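Uncharacterized protein (Gallus gallus, PDB 3WXB) probably reduces carbonyl compounds to alcohols with NADPH or NADH as hydride donor, as a member of the short-chain dehydrogenase/reductase family. Local coordinates at residues M133-P144 with S197-L208. Residues are numbered along the deposited sequence; the frame is centred on the assembly and turned at random.
Sequences MSEVYTTNTIAP and SYRCSKAALNML. With NDP (NADPH dihydro-nicotinamide-adenine-dinucleotide phosphate), chain C; EDO (1,2-ethanediol), chain D.
S201 sits as a knob among V136, Y137, N140 and T141, where segments 133-144 and 197-208, parts of helices 130-160 and 196-216, run side by side with their axes 14° from parallel. Its OG lies between its own backbone N and carbonyl carbon (chi1 73°). From there it donates to Y198 O and accepts from N140 ND2 at 3.0 Å. That second bond is fairly straight (154°) and lies close to the amide plane. N140 ND2 also donates to I119 O, so two acceptors fix the amide's rotation. The amide crosses the Y198 ring at about a right angle, with N140 ND2 3.6 Å from Y198 CD1. T141 OG1 donates to S201 O at 2.9 Å, tilted out of the carbonyl plane; S201 O also accepts from L205 N. Y137 meets A204 CB with the edge of its ring, CE2 at 3.5 Å, and stacks on Y137 of the second subunit. At one end M133 SD lies against S197 CA; at the other, P144 CB meets L205 CD1.

Y198 OH is hydrogen-bonded to NDP O2D at 2.6 Å, near the ring plane, and to ethanediol O2, while K202 CG covers one ring face. K202 NZ is hydrogen-bonded to NDP O3D and I177 O, and reaches N140 O through a water. A phenylalanine in place of Y198 would probably leave ribose O2D and the ethanediol without this hydroxyl partner and weaken the hold on the nicotinamide end. N140, S179, Y198 and K202 probably correspond to the Asn-Ser-Tyr-Lys active site of classical short-chain dehydrogenases, built on the Rossmann fold.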
ATOM      1  N   MET A 133       6.711   4.103   9.587  1.00 28.34           N
ATOM      2  CA  MET A 133       6.233   3.603   8.260  1.00 30.37           C
ATOM      3  C   MET A 133       6.406   2.097   8.114  1.00 30.27           C
ATOM      4  O   MET A 133       5.504   1.367   7.665  1.00 24.16           O
ATOM      5  CB  MET A 133       6.913   4.299   7.099  1.00 24.19           C
ATOM      6  CG  MET A 133       6.559   5.736   7.006  1.00 27.16           C
ATOM      7  SD  MET A 133       4.973   6.099   6.186  1.00 31.34           S
ATOM      8  CE  MET A 133       5.398   5.586   4.526  1.00 26.77           C
ATOM      9  N   SER A 134       7.592   1.616   8.459  1.00 25.26           N
ATOM     10  CA  SER A 134       7.882   0.219   8.388  1.00 24.99           C
ATOM     11  C   SER A 134       7.096  -0.673   9.375  1.00 25.29           C
ATOM     12  O   SER A 134       6.596  -1.788   9.024  1.00 29.32           O
ATOM     13  CB  SER A 134       9.417   0.047   8.495  1.00 28.19           C
ATOM     14  OG  SER A 134       9.760  -1.288   8.180  1.00 37.73           O
ATOM     15  N   GLU A 135       6.916  -0.224  10.601  1.00 28.08           N
ATOM     16  CA  GLU A 135       6.187  -1.048  11.550  1.00 29.06           C
ATOM     17  C   GLU A 135       4.679  -1.199  11.229  1.00 26.73           C
ATOM     18  O   GLU A 135       4.088  -2.268  11.445  1.00 25.90           O
ATOM     19  CB  GLU A 135       6.363  -0.534  12.976  1.00 29.31           C
ATOM     20  CG  GLU A 135       7.829  -0.871  13.473  1.00 33.35           C
ATOM     21  CD  GLU A 135       8.132  -0.351  14.856  1.00 34.38           C
ATOM     22  OE1 GLU A 135       7.328   0.402  15.413  1.00 35.65           O
ATOM     23  OE2 GLU A 135       9.209  -0.728  15.376  1.00 38.40           O
ATOM     24  N   VAL A 136       4.082  -0.105  10.809  1.00 26.11           N
ATOM     25  CA  VAL A 136       2.634  -0.055  10.521  1.00 26.13           C
ATOM     26  C   VAL A 136       2.394  -0.896   9.271  1.00 24.26           C
ATOM     27  O   VAL A 136       1.440  -1.673   9.202  1.00 24.71           O
ATOM     28  CB  VAL A 136       2.117   1.424  10.332  1.00 25.50           C
ATOM     29  CG1 VAL A 136       0.585   1.458   9.935  1.00 25.39           C
ATOM     30  CG2 VAL A 136       2.264   2.246  11.666  1.00 23.07           C
ATOM     31  N   TYR A 137       3.316  -0.821   8.322  1.00 23.57           N
ATOM     32  CA  TYR A 137       3.287  -1.711   7.145  1.00 25.99           C
ATOM     33  C   TYR A 137       3.419  -3.201   7.462  1.00 30.39           C
ATOM     34  O   TYR A 137       2.677  -4.074   6.918  1.00 23.53           O
ATOM     35  CB  TYR A 137       4.386  -1.363   6.183  1.00 19.84           C
ATOM     36  CG  TYR A 137       4.245  -1.968   4.798  1.00 21.60           C
ATOM     37  CD1 TYR A 137       5.158  -2.935   4.327  1.00 20.98           C
ATOM     38  CD2 TYR A 137       3.175  -1.570   3.948  1.00 24.24           C
ATOM     39  CE1 TYR A 137       5.045  -3.492   3.041  1.00 20.45           C
ATOM     40  CE2 TYR A 137       3.048  -2.086   2.675  1.00 28.66           C
ATOM     41  CZ  TYR A 137       3.961  -3.047   2.227  1.00 25.31           C
ATOM     42  OH  TYR A 137       3.818  -3.533   0.974  1.00 28.45           O
ATOM     43  N   THR A 138       4.394  -3.529   8.307  1.00 27.12           N
ATOM     44  CA  THR A 138       4.482  -4.930   8.618  1.00 26.73           C
ATOM     45  C   THR A 138       3.252  -5.495   9.342  1.00 21.09           C
ATOM     46  O   THR A 138       2.837  -6.597   9.053  1.00 25.05           O
ATOM     47  CB  THR A 138       5.878  -5.464   9.147  1.00 26.63           C
ATOM     48  OG1 THR A 138       5.741  -6.115  10.406  1.00 35.00           O
ATOM     49  CG2 THR A 138       6.941  -4.510   9.039  1.00 20.65           C
ATOM     50  N   THR A 139       2.674  -4.748  10.257  1.00 22.46           N
ATOM     51  CA  THR A 139       1.453  -5.181  10.962  1.00 24.15           C
ATOM     52  C   THR A 139       0.170  -5.195  10.043  1.00 27.61           C
ATOM     53  O   THR A 139      -0.651  -6.135  10.088  1.00 24.00           O
ATOM     54  CB  THR A 139       1.123  -4.206  12.102  1.00 27.13           C
ATOM     55  OG1 THR A 139       2.246  -4.142  13.006  1.00 32.51           O
ATOM     56  CG2 THR A 139      -0.115  -4.641  12.881  1.00 25.85           C
ATOM     57  N   ASN A 140       0.010  -4.132   9.263  1.00 23.02           N
ATOM     58  CA  ASN A 140      -1.229  -3.943   8.477  1.00 21.83           C
ATOM     59  C   ASN A 140      -1.238  -4.613   7.142  1.00 21.98           C
ATOM     60  O   ASN A 140      -2.307  -4.863   6.549  1.00 23.08           O
ATOM     61  CB  ASN A 140      -1.529  -2.436   8.327  1.00 20.53           C
ATOM     62  CG  ASN A 140      -1.958  -1.802   9.634  1.00 21.77           C
ATOM     63  OD1 ASN A 140      -2.008  -2.475  10.692  1.00 27.26           O
ATOM     64  ND2 ASN A 140      -2.296  -0.514   9.593  1.00 19.75           N
ATOM     65  N   THR A 141      -0.067  -4.865   6.601  1.00 24.95           N
ATOM     66  CA  THR A 141       0.010  -5.338   5.216  1.00 22.25           C
ATOM     67  C   THR A 141       0.759  -6.614   5.094  1.00 26.77           C
ATOM     68  O   THR A 141       0.261  -7.576   4.503  1.00 22.09           O
ATOM     69  CB  THR A 141       0.675  -4.281   4.257  1.00 19.66           C
ATOM     70  OG1 THR A 141       0.106  -2.986   4.484  1.00 21.83           O
ATOM     71  CG2 THR A 141       0.498  -4.704   2.783  1.00 26.01           C
ATOM     72  N   ILE A 142       1.976  -6.671   5.657  1.00 22.63           N
ATOM     73  CA  ILE A 142       2.747  -7.908   5.494  1.00 23.02           C
ATOM     74  C   ILE A 142       2.118  -9.064   6.318  1.00 21.15           C
ATOM     75  O   ILE A 142       2.058 -10.192   5.834  1.00 24.47           O
ATOM     76  CB  ILE A 142       4.271  -7.728   5.907  1.00 23.72           C
ATOM     77  CG1 ILE A 142       4.944  -6.656   5.032  1.00 24.29           C
ATOM     78  CG2 ILE A 142       5.028  -9.094   5.847  1.00 21.73           C
ATOM     79  CD1 ILE A 142       6.497  -6.313   5.421  1.00 22.79           C
ATOM     80  N   ALA A 143       1.676  -8.794   7.537  1.00 21.22           N
ATOM     81  CA  ALA A 143       1.114  -9.859   8.369  1.00 24.27           C
ATOM     82  C   ALA A 143      -0.148 -10.497   7.676  1.00 25.40           C
ATOM     83  O   ALA A 143      -0.288 -11.710   7.677  1.00 25.14           O
ATOM     84  CB  ALA A 143       0.729  -9.332   9.682  1.00 20.81           C
ATOM     85  N   PRO A 144      -1.048  -9.673   7.080  1.00 24.96           N
ATOM     86  CA  PRO A 144      -2.183 -10.372   6.375  1.00 24.37           C
ATOM     87  C   PRO A 144      -1.693 -11.229   5.274  1.00 20.63           C
ATOM     88  O   PRO A 144      -2.237 -12.314   5.105  1.00 26.96           O
ATOM     89  CB  PRO A 144      -3.042  -9.196   5.843  1.00 22.47           C
ATOM     90  CG  PRO A 144      -2.906  -8.227   7.009  1.00 22.67           C
ATOM     91  CD  PRO A 144      -1.388  -8.260   7.286  1.00 22.73           C
ATOM     92  N   SER A 197       1.507   6.629   7.430  1.00 26.29           N
ATOM     93  CA  SER A 197       1.887   5.222   7.605  1.00 23.51           C
ATOM     94  C   SER A 197       0.653   4.282   7.562  1.00 23.08           C
ATOM     95  O   SER A 197       0.722   3.219   6.942  1.00 23.03           O
ATOM     96  CB  SER A 197       2.671   4.969   8.914  1.00 22.63           C
ATOM     97  OG  SER A 197       1.942   5.357  10.059  1.00 26.64           O
ATOM     98  N   TYR A 198      -0.419   4.696   8.229  1.00 23.40           N
ATOM     99  CA  TYR A 198      -1.689   3.916   8.201  1.00 22.42           C
ATOM    100  C   TYR A 198      -2.331   3.887   6.784  1.00 21.98           C
ATOM    101  O   TYR A 198      -2.631   2.811   6.287  1.00 21.16           O
ATOM    102  CB  TYR A 198      -2.654   4.508   9.155  1.00 24.65           C
ATOM    103  CG  TYR A 198      -3.985   3.757   9.273  1.00 25.70           C
ATOM    104  CD1 TYR A 198      -4.073   2.585  10.025  1.00 25.79           C
ATOM    105  CD2 TYR A 198      -5.146   4.253   8.677  1.00 24.52           C
ATOM    106  CE1 TYR A 198      -5.321   1.883  10.210  1.00 19.73           C
ATOM    107  CE2 TYR A 198      -6.408   3.565   8.867  1.00 27.05           C
ATOM    108  CZ  TYR A 198      -6.456   2.407   9.620  1.00 25.75           C
ATOM    109  OH  TYR A 198      -7.618   1.729   9.815  1.00 27.76           O
ATOM    110  N   ARG A 199      -2.450   5.054   6.133  1.00 21.71           N
ATOM    111  CA  ARG A 199      -3.098   5.198   4.816  1.00 24.27           C
ATOM    112  C   ARG A 199      -2.342   4.405   3.760  1.00 25.56           C
ATOM    113  O   ARG A 199      -2.916   3.684   2.919  1.00 23.63           O
ATOM    114  CB  ARG A 199      -3.245   6.708   4.410  1.00 20.81           C
ATOM    115  CG  ARG A 199      -4.032   7.539   5.399  1.00 19.58           C
ATOM    116  CD  ARG A 199      -4.219   8.943   4.864  1.00 20.03           C
ATOM    117  NE  ARG A 199      -5.021   9.678   5.820  1.00 23.54           N
ATOM    118  CZ  ARG A 199      -6.357   9.708   5.817  1.00 27.19           C
ATOM    119  NH1 ARG A 199      -7.075   9.068   4.842  1.00 23.16           N
ATOM    120  NH2 ARG A 199      -6.986  10.386   6.760  1.00 24.71           N
ATOM    121  N   CYS A 200      -1.019   4.546   3.763  1.00 21.25           N
ATOM    122  CA  CYS A 200      -0.197   3.801   2.776  1.00 18.08           C
ATOM    123  C   CYS A 200      -0.348   2.299   3.018  1.00 19.12           C
ATOM    124  O   CYS A 200      -0.473   1.498   2.001  1.00 24.34           O
ATOM    125  CB  CYS A 200       1.315   4.202   2.879  1.00 20.82           C
ATOM    126  SG  CYS A 200       1.592   5.862   2.280  1.00 23.69           S
ATOM    127  N   SER A 201      -0.344   1.856   4.282  1.00 19.59           N
ATOM    128  CA  SER A 201      -0.514   0.419   4.561  1.00 18.85           C
ATOM    129  C   SER A 201      -1.910  -0.108   4.127  1.00 21.33           C
ATOM    130  O   SER A 201      -2.014  -1.236   3.719  1.00 18.66           O
ATOM    131  CB  SER A 201      -0.324   0.064   6.038  1.00 22.24           C
ATOM    132  OG  SER A 201      -1.393   0.465   6.887  1.00 23.06           O
ATOM    133  N   LYS A 202      -2.947   0.713   4.271  1.00 21.25           N
ATOM    134  CA  LYS A 202      -4.315   0.243   3.860  1.00 21.56           C
ATOM    135  C   LYS A 202      -4.514   0.218   2.358  1.00 22.32           C
ATOM    136  O   LYS A 202      -5.172  -0.684   1.847  1.00 23.81           O
ATOM    137  CB  LYS A 202      -5.393   1.027   4.584  1.00 17.59           C
ATOM    138  CG  LYS A 202      -5.355   0.828   6.128  1.00 18.85           C
ATOM    139  CD  LYS A 202      -5.653  -0.664   6.494  1.00 18.41           C
ATOM    140  CE  LYS A 202      -6.080  -0.821   8.037  1.00 22.51           C
ATOM    141  NZ  LYS A 202      -6.358  -2.298   8.420  1.00 21.57           N
ATOM    142  N   ALA A 203      -3.937   1.185   1.635  1.00 19.57           N
ATOM    143  CA  ALA A 203      -3.926   1.096   0.176  1.00 20.14           C
ATOM    144  C   ALA A 203      -3.154  -0.145  -0.296  1.00 23.33           C
ATOM    145  O   ALA A 203      -3.601  -0.843  -1.204  1.00 20.21           O
ATOM    146  CB  ALA A 203      -3.338   2.437  -0.493  1.00 17.74           C
ATOM    147  N   ALA A 204      -2.027  -0.465   0.360  1.00 20.14           N
ATOM    148  CA  ALA A 204      -1.277  -1.651   0.015  1.00 22.41           C
ATOM    149  C   ALA A 204      -2.043  -2.956   0.330  1.00 17.84           C
ATOM    150  O   ALA A 204      -1.854  -3.947  -0.384  1.00 20.58           O
ATOM    151  CB  ALA A 204       0.129  -1.663   0.767  1.00 19.95           C
ATOM    152  N   LEU A 205      -2.832  -2.938   1.403  1.00 17.78           N
ATOM    153  CA  LEU A 205      -3.672  -4.064   1.784  1.00 17.84           C
ATOM    154  C   LEU A 205      -4.782  -4.226   0.700  1.00 18.26           C
ATOM    155  O   LEU A 205      -5.181  -5.344   0.400  1.00 20.43           O
ATOM    156  CB  LEU A 205      -4.386  -3.751   3.121  1.00 18.24           C
ATOM    157  CG  LEU A 205      -5.295  -4.861   3.715  1.00 18.30           C
ATOM    158  CD1 LEU A 205      -4.542  -6.198   4.014  1.00 19.75           C
ATOM    159  CD2 LEU A 205      -6.003  -4.398   4.999  1.00 18.13           C
ATOM    160  N   ASN A 206      -5.308  -3.109   0.187  1.00 21.96           N
ATOM    161  CA  ASN A 206      -6.312  -3.219  -0.897  1.00 21.83           C
ATOM    162  C   ASN A 206      -5.688  -3.885  -2.104  1.00 25.38           C
ATOM    163  O   ASN A 206      -6.279  -4.773  -2.717  1.00 23.37           O
ATOM    164  CB  ASN A 206      -6.878  -1.861  -1.199  1.00 19.58           C
ATOM    165  CG  ASN A 206      -7.754  -1.355  -0.062  1.00 21.50           C
ATOM    166  OD1 ASN A 206      -8.113  -2.129   0.847  1.00 24.38           O
ATOM    167  ND2 ASN A 206      -8.182  -0.107  -0.143  1.00 20.85           N
ATOM    168  N   MET A 207      -4.453  -3.467  -2.419  1.00 22.79           N
ATOM    169  CA  MET A 207      -3.650  -4.107  -3.419  1.00 20.69           C
ATOM    170  C   MET A 207      -3.452  -5.563  -3.151  1.00 23.42           C
ATOM    171  O   MET A 207      -3.623  -6.402  -4.080  1.00 21.06           O
ATOM    172  CB  MET A 207      -2.292  -3.365  -3.670  1.00 20.80           C
ATOM    173  CG  MET A 207      -1.374  -4.114  -4.679  1.00 21.79           C
ATOM    174  SD  MET A 207      -2.159  -4.445  -6.358  1.00 24.05           S
ATOM    175  CE  MET A 207      -1.917  -2.855  -7.139  1.00 19.48           C
ATOM    176  N   LEU A 208      -3.036  -5.903  -1.915  1.00 24.13           N
ATOM    177  CA  LEU A 208      -2.825  -7.315  -1.573  1.00 20.01           C
ATOM    178  C   LEU A 208      -4.088  -8.139  -1.846  1.00 18.39           C
ATOM    179  O   LEU A 208      -4.013  -9.232  -2.444  1.00 21.72           O
ATOM    180  CB  LEU A 208      -2.445  -7.465  -0.109  1.00 23.66           C
ATOM    181  CG  LEU A 208      -2.381  -8.871   0.462  1.00 20.72           C
ATOM    182  CD1 LEU A 208      -1.293  -9.781  -0.320  1.00 21.40           C
ATOM    183  CD2 LEU A 208      -2.088  -8.796   2.022  1.00 21.40           C
TER
HETATM  184  PA  NDP C 300      -8.224  -1.597  18.067  1.00 27.66           P
HETATM  185  O1A NDP C 300      -7.037  -0.700  18.197  1.00 30.20           O
HETATM  186  O2A NDP C 300      -9.312  -1.345  18.924  1.00 26.58           O
HETATM  187  O5B NDP C 300      -7.852  -3.036  18.233  1.00 24.98           O
HETATM  188  C5B NDP C 300      -6.611  -3.500  17.629  1.00 24.03           C
HETATM  189  C4B NDP C 300      -6.591  -4.984  17.739  1.00 24.56           C
HETATM  190  O4B NDP C 300      -5.474  -5.580  16.876  1.00 24.59           O
HETATM  191  C3B NDP C 300      -6.275  -5.481  19.170  1.00 27.33           C
HETATM  192  O3B NDP C 300      -6.863  -6.846  19.250  1.00 26.09           O
HETATM  193  C2B NDP C 300      -4.742  -5.612  19.126  1.00 26.20           C
HETATM  194  O2B NDP C 300      -4.197  -6.487  20.138  1.00 27.95           O
HETATM  195  C1B NDP C 300      -4.536  -6.253  17.725  1.00 27.38           C
HETATM  196  N9A NDP C 300      -3.071  -6.015  17.247  1.00 29.91           N
HETATM  197  C8A NDP C 300      -2.413  -4.865  16.963  1.00 23.21           C
HETATM  198  N7A NDP C 300      -1.148  -5.176  16.619  1.00 27.18           N
HETATM  199  C5A NDP C 300      -0.971  -6.472  16.817  1.00 27.67           C
HETATM  200  C6A NDP C 300       0.091  -7.276  16.639  1.00 29.24           C
HETATM  201  N6A NDP C 300       1.257  -6.738  16.242  1.00 28.36           N
HETATM  202  N1A NDP C 300      -0.022  -8.599  16.845  1.00 29.26           N
HETATM  203  C2A NDP C 300      -1.230  -9.147  17.196  1.00 21.55           C
HETATM  204  N3A NDP C 300      -2.311  -8.300  17.399  1.00 24.11           N
HETATM  205  C4A NDP C 300      -2.168  -7.000  17.163  1.00 28.43           C
HETATM  206  O3  NDP C 300      -8.603  -1.453  16.476  1.00 29.92           O
HETATM  207  PN  NDP C 300     -10.085  -1.680  15.872  1.00 25.39           P
HETATM  208  O1N NDP C 300     -10.724  -0.374  15.777  1.00 25.65           O
HETATM  209  O2N NDP C 300     -10.756  -2.822  16.521  1.00 27.21           O
HETATM  210  O5D NDP C 300      -9.592  -2.076  14.368  1.00 28.72           O
HETATM  211  C5D NDP C 300      -9.565  -3.415  13.836  1.00 23.30           C
HETATM  212  C4D NDP C 300      -9.335  -3.314  12.319  1.00 25.72           C
HETATM  213  O4D NDP C 300     -10.323  -2.466  11.755  1.00 26.33           O
HETATM  214  C3D NDP C 300      -7.977  -2.596  12.071  1.00 23.40           C
HETATM  215  O3D NDP C 300      -7.383  -3.294  10.982  1.00 28.71           O
HETATM  216  C2D NDP C 300      -8.327  -1.216  11.687  1.00 25.50           C
HETATM  217  O2D NDP C 300      -7.344  -0.632  10.836  1.00 23.47           O
HETATM  218  C1D NDP C 300      -9.644  -1.415  10.975  1.00 23.73           C
HETATM  219  N1N NDP C 300     -10.439  -0.161  10.945  1.00 27.77           N
HETATM  220  C2N NDP C 300     -10.924   0.462  12.106  1.00 20.51           C
HETATM  221  C3N NDP C 300     -11.671   1.641  12.015  1.00 23.12           C
HETATM  222  C7N NDP C 300     -12.229   2.271  13.143  1.00 28.98           C
HETATM  223  O7N NDP C 300     -12.849   3.326  12.997  1.00 28.86           O
HETATM  224  N7N NDP C 300     -12.158   1.607  14.338  1.00 27.18           N
HETATM  225  C4N NDP C 300     -11.893   2.239  10.757  1.00 23.97           C
HETATM  226  C5N NDP C 300     -11.414   1.657   9.577  1.00 23.35           C
HETATM  227  C6N NDP C 300     -10.661   0.473   9.649  1.00 22.77           C
HETATM  228  P2B NDP C 300      -3.684  -5.866  21.581  1.00 31.05           P
HETATM  229  O1X NDP C 300      -2.732  -6.946  21.883  1.00 29.65           O
HETATM  230  O2X NDP C 300      -4.947  -5.757  22.326  1.00 33.32           O
HETATM  231  O3X NDP C 300      -3.034  -4.577  21.222  1.00 29.09           O
HETATM  232  C1  EDO D 301      -9.488   4.949  11.408  1.00 42.05           C
HETATM  233  O1  EDO D 301      -8.921   6.254  11.738  1.00 48.77           O
HETATM  234  C2  EDO D 301     -10.165   5.055  10.034  1.00 32.56           C
HETATM  235  O2  EDO D 301      -9.498   3.968   9.332  1.00 27.99           O
HETATM  236  O   HOH W   1       3.301   2.143   6.143  1.00 24.05           O
HETATM  237  O   HOH W   2      -4.509  -4.198   8.186  1.00 25.99           O